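Local coordinates for protein cellulase (Clostridium cellulovorans, PDB 6UI3) that probably hydrolyses internal beta-1,4 linkages of cellulose and related plant polysaccharides, as the family 5 glycoside hydrolase domain of a larger multidomain cellulase, at residues W69-I80 with N125-I134. Residues are numbered along the deposited sequence; the frame is centred on the assembly and turned at random.
Sequences WDENYIDANYTI and NEGTIVWTQI
Glu126 OE2 is gripped by the hydroxyl of Tyr73, with OH donating to its anti lone pair at 2.7 Å, and by a water that also donates to Asp70 OD2; Asn109 adds a weak bond. In this TIM barrel, the contact lays the loop between strand 62-65 and helix 82-96 on the outer helix 120-137. Extended from a CG anti to the backbone N (chi1 -179°), Glu126 runs across the Tyr78 ring: CG sits over the ring centre, 3.7 Å from the centroid, in a CH-pi contact, and the carboxylate lies parallel to the ring. At the edge of the same ring, Ile129 CD1 approaches CD2. Tyr73 presents its own edge to OE2, while Val130 CG2 lies 3.3 Å from Tyr73 OH. Deeper in, Ile134 CD1 lies over one face of Trp69 near the rim, 3.5 Å from CZ2, and CG1 makes the CH-pi contact with the six-membered ring; the indole NE1 bonds to Asn105 O. One turn before Gln133, Ile129 O takes a second bond from it, through NE2, which helps fix that amide's rotation. Gln133 NE2 also donates to Tyr78 O at 2.8 Å, from above the carbonyl plane, and Ile80 N sends a nearly straight bond (176°) to an in-plane lone pair of Gln133 OE1, 2.9 Å away.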
loop_
_atom_site.group_PDB
_atom_site.type_symbol
_atom_site.label_atom_id
_atom_site.label_comp_id
_atom_site.label_asym_id
_atom_site.label_seq_id
_atom_site.Cartn_x
_atom_site.Cartn_y
_atom_site.Cartn_z
ATOM N N TRP A 69 7.752 6.425 -10.769
ATOM C CA TRP A 69 7.675 7.666 -11.530
ATOM C C TRP A 69 8.928 8.013 -12.316
ATOM O O TRP A 69 8.840 8.786 -13.282
ATOM C CB TRP A 69 7.365 8.838 -10.591
ATOM C CG TRP A 69 6.076 8.694 -9.842
ATOM C CD1 TRP A 69 5.894 8.105 -8.624
ATOM C CD2 TRP A 69 4.775 9.147 -10.266
ATOM N NE1 TRP A 69 4.561 8.174 -8.259
ATOM C CE2 TRP A 69 3.857 8.803 -9.251
ATOM C CE3 TRP A 69 4.300 9.796 -11.412
ATOM C CZ2 TRP A 69 2.499 9.102 -9.340
ATOM C CZ3 TRP A 69 2.945 10.083 -11.503
ATOM C CH2 TRP A 69 2.065 9.742 -10.473
ATOM N N ASP A 70 10.085 7.482 -11.929
ATOM C CA ASP A 70 11.361 7.998 -12.414
ATOM C C ASP A 70 11.828 7.409 -13.739
ATOM O O ASP A 70 12.944 7.713 -14.166
ATOM C CB ASP A 70 12.443 7.960 -11.327
ATOM C CG ASP A 70 12.788 6.576 -10.829
ATOM O OD1 ASP A 70 12.096 5.602 -11.172
ATOM O OD2 ASP A 70 13.777 6.479 -10.063
ATOM N N GLU A 71 10.989 6.656 -14.442
ATOM C CA GLU A 71 11.217 6.370 -15.856
ATOM C C GLU A 71 10.424 7.316 -16.740
ATOM O O GLU A 71 10.502 7.211 -17.971
ATOM C CB GLU A 71 10.885 4.911 -16.193
ATOM C CG GLU A 71 11.689 3.914 -15.355
ATOM C CD GLU A 71 11.435 2.448 -15.679
ATOM O OE1 GLU A 71 10.312 2.059 -15.981
ATOM O OE2 GLU A 71 12.399 1.668 -15.610
ATOM N N ASN A 72 9.690 8.259 -16.141
ATOM C CA ASN A 72 8.828 9.183 -16.869
ATOM C C ASN A 72 9.120 10.639 -16.550
ATOM O O ASN A 72 8.230 11.503 -16.646
ATOM C CB ASN A 72 7.365 8.833 -16.654
ATOM C CG ASN A 72 6.967 7.660 -17.464
ATOM O OD1 ASN A 72 6.628 7.801 -18.637
ATOM N ND2 ASN A 72 7.052 6.473 -16.881
ATOM N N TYR A 73 10.361 10.951 -16.226
ATOM C CA TYR A 73 10.784 12.341 -16.097
ATOM C C TYR A 73 11.185 12.869 -17.471
ATOM O O TYR A 73 11.928 12.219 -18.209
ATOM C CB TYR A 73 11.968 12.455 -15.147
ATOM C CG TYR A 73 11.727 12.044 -13.695
ATOM C CD1 TYR A 73 10.478 12.122 -13.090
ATOM C CD2 TYR A 73 12.793 11.610 -12.919
ATOM C CE1 TYR A 73 10.311 11.773 -11.749
ATOM C CE2 TYR A 73 12.625 11.253 -11.597
ATOM C CZ TYR A 73 11.382 11.341 -11.015
ATOM O OH TYR A 73 11.167 11.004 -9.695
ATOM N N ILE A 74 10.730 14.081 -17.793
ATOM C CA ILE A 74 10.945 14.652 -19.126
ATOM C C ILE A 74 12.096 15.643 -19.178
ATOM O O ILE A 74 12.387 16.184 -20.252
ATOM C CB ILE A 74 9.647 15.285 -19.666
ATOM C CG1 ILE A 74 9.264 16.537 -18.869
ATOM C CG2 ILE A 74 8.560 14.247 -19.671
ATOM C CD1 ILE A 74 8.005 17.212 -19.369
ATOM N N ASP A 75 12.731 15.928 -18.052
ATOM C CA ASP A 75 13.836 16.866 -17.976
ATOM C C ASP A 75 14.749 16.376 -16.865
ATOM O O ASP A 75 14.621 15.238 -16.397
ATOM C CB ASP A 75 13.298 18.297 -17.801
ATOM C CG ASP A 75 12.509 18.484 -16.509
ATOM O OD1 ASP A 75 12.599 17.626 -15.597
ATOM O OD2 ASP A 75 11.777 19.502 -16.412
ATOM N N ALA A 76 15.650 17.233 -16.420
ATOM C CA ALA A 76 16.612 16.858 -15.398
ATOM C C ALA A 76 16.171 17.254 -13.998
ATOM O O ALA A 76 16.956 17.105 -13.051
ATOM C CB ALA A 76 17.971 17.479 -15.721
ATOM N N ASN A 77 14.953 17.760 -13.823
ATOM C CA ASN A 77 14.499 18.188 -12.507
ATOM C C ASN A 77 13.203 17.502 -12.091
ATOM O O ASN A 77 12.353 18.090 -11.425
ATOM C CB ASN A 77 14.365 19.703 -12.391
ATOM C CG ASN A 77 14.438 20.177 -10.950
ATOM O OD1 ASN A 77 15.267 19.697 -10.176
ATOM N ND2 ASN A 77 13.562 21.098 -10.580
ATOM N N TYR A 78 13.052 16.237 -12.471
ATOM C CA TYR A 78 11.991 15.372 -11.986
ATOM C C TYR A 78 10.605 15.788 -12.475
ATOM O O TYR A 78 9.610 15.438 -11.848
ATOM C CB TYR A 78 11.995 15.235 -10.458
ATOM C CG TYR A 78 13.366 15.107 -9.835
ATOM C CD1 TYR A 78 14.214 14.047 -10.139
ATOM C CD2 TYR A 78 13.786 16.021 -8.898
ATOM C CE1 TYR A 78 15.460 13.925 -9.526
ATOM C CE2 TYR A 78 15.033 15.913 -8.291
ATOM C CZ TYR A 78 15.854 14.863 -8.610
ATOM O OH TYR A 78 17.084 14.751 -7.988
ATOM N N THR A 79 10.506 16.499 -13.596
ATOM C CA THR A 79 9.191 16.841 -14.135
ATOM C C THR A 79 8.552 15.598 -14.735
ATOM O O THR A 79 9.129 14.965 -15.618
ATOM C CB THR A 79 9.314 17.928 -15.196
ATOM O OG1 THR A 79 9.912 19.096 -14.637
ATOM C CG2 THR A 79 7.934 18.291 -15.765
ATOM N N ILE A 80 7.351 15.265 -14.287
ATOM C CA ILE A 80 6.660 14.062 -14.732
ATOM C C ILE A 80 5.952 14.325 -16.058
ATOM O O ILE A 80 5.255 15.330 -16.222
ATOM C CB ILE A 80 5.673 13.600 -13.646
ATOM C CG1 ILE A 80 6.436 13.217 -12.365
ATOM C CG2 ILE A 80 4.805 12.457 -14.152
ATOM C CD1 ILE A 80 5.586 13.213 -11.099
ATOM N N ASN A 125 14.595 16.327 -1.544
ATOM C CA ASN A 125 14.348 17.240 -2.659
ATOM C C ASN A 125 13.546 16.564 -3.772
ATOM O O ASN A 125 12.542 17.112 -4.250
ATOM C CB ASN A 125 15.678 17.784 -3.176
ATOM C CG ASN A 125 15.502 18.790 -4.287
ATOM O OD1 ASN A 125 14.868 19.831 -4.119
ATOM N ND2 ASN A 125 16.052 18.475 -5.436
ATOM N N GLU A 126 13.948 15.354 -4.178
ATOM C CA GLU A 126 13.195 14.658 -5.217
ATOM C C GLU A 126 11.780 14.338 -4.750
ATOM O O GLU A 126 10.810 14.558 -5.487
ATOM C CB GLU A 126 13.931 13.393 -5.671
ATOM C CG GLU A 126 13.199 12.645 -6.786
ATOM C CD GLU A 126 13.933 11.420 -7.308
ATOM O OE1 GLU A 126 15.078 11.167 -6.880
ATOM O OE2 GLU A 126 13.348 10.701 -8.154
ATOM N N GLY A 127 11.627 13.837 -3.531
ATOM C CA GLY A 127 10.288 13.544 -3.039
ATOM C C GLY A 127 9.411 14.780 -2.961
ATOM O O GLY A 127 8.207 14.721 -3.240
ATOM N N THR A 128 9.999 15.915 -2.575
ATOM C CA THR A 128 9.243 17.165 -2.515
ATOM C C THR A 128 8.771 17.574 -3.905
ATOM O O THR A 128 7.604 17.939 -4.096
ATOM C CB THR A 128 10.099 18.273 -1.900
ATOM O OG1 THR A 128 10.331 17.989 -0.509
ATOM C CG2 THR A 128 9.430 19.633 -2.000
ATOM N N ILE A 129 9.664 17.525 -4.892
ATOM C CA ILE A 129 9.309 17.960 -6.241
ATOM C C ILE A 129 8.266 17.027 -6.856
ATOM O O ILE A 129 7.310 17.478 -7.504
ATOM C CB ILE A 129 10.586 18.079 -7.094
ATOM C CG1 ILE A 129 11.440 19.237 -6.574
ATOM C CG2 ILE A 129 10.237 18.254 -8.571
ATOM C CD1 ILE A 129 12.847 19.249 -7.110
ATOM N N VAL A 130 8.411 15.720 -6.643
ATOM C CA VAL A 130 7.460 14.742 -7.172
ATOM C C VAL A 130 6.108 14.873 -6.479
ATOM O O VAL A 130 5.066 14.957 -7.144
ATOM C CB VAL A 130 8.048 13.320 -7.075
ATOM C CG1 VAL A 130 6.979 12.272 -7.353
ATOM C CG2 VAL A 130 9.233 13.161 -8.026
ATOM N N TRP A 131 6.098 14.906 -5.141
ATOM C CA TRP A 131 4.831 15.027 -4.430
ATOM C C TRP A 131 4.133 16.352 -4.703
ATOM O O TRP A 131 2.899 16.391 -4.726
ATOM C CB TRP A 131 4.980 14.774 -2.920
ATOM C CG TRP A 131 4.811 13.316 -2.634
ATOM C CD1 TRP A 131 5.754 12.433 -2.170
ATOM C CD2 TRP A 131 3.621 12.559 -2.859
ATOM N NE1 TRP A 131 5.203 11.167 -2.077
ATOM C CE2 TRP A 131 3.904 11.218 -2.517
ATOM C CE3 TRP A 131 2.341 12.886 -3.323
ATOM C CZ2 TRP A 131 2.946 10.200 -2.638
ATOM C CZ3 TRP A 131 1.393 11.874 -3.453
ATOM C CH2 TRP A 131 1.704 10.547 -3.110
ATOM N N THR A 132 4.877 17.442 -4.909
ATOM C CA THR A 132 4.221 18.699 -5.265
ATOM C C THR A 132 3.444 18.536 -6.562
ATOM O O THR A 132 2.309 19.006 -6.679
ATOM C CB THR A 132 5.254 19.823 -5.380
ATOM O OG1 THR A 132 5.869 20.044 -4.100
ATOM C CG2 THR A 132 4.611 21.130 -5.800
ATOM N N GLN A 133 4.034 17.842 -7.543
ATOM C CA GLN A 133 3.341 17.604 -8.810
ATOM C C GLN A 133 2.129 16.690 -8.655
ATOM O O GLN A 133 1.064 16.964 -9.216
ATOM C CB GLN A 133 4.305 16.997 -9.824
ATOM C CG GLN A 133 5.370 17.951 -10.307
ATOM C CD GLN A 133 6.376 17.237 -11.171
ATOM O OE1 GLN A 133 6.147 17.062 -12.363
ATOM N NE2 GLN A 133 7.466 16.789 -10.576
ATOM N N ILE A 134 2.283 15.566 -7.958
ATOM C CA ILE A 134 1.153 14.650 -7.781
ATOM C C ILE A 134 0.030 15.360 -7.038
ATOM O O ILE A 134 -1.138 15.333 -7.447
ATOM C CB ILE A 134 1.574 13.360 -7.046
ATOM C CG1 ILE A 134 2.677 12.616 -7.798
ATOM C CG2 ILE A 134 0.352 12.443 -6.833
ATOM C CD1 ILE A 134 3.329 11.523 -6.991
HETATM O O HOH W 1 14.199 8.118 -7.808
HETATM O O HOH W 2 16.400 20.137 -7.804
HETATM O O HOH W 3 17.403 15.809 -5.533
#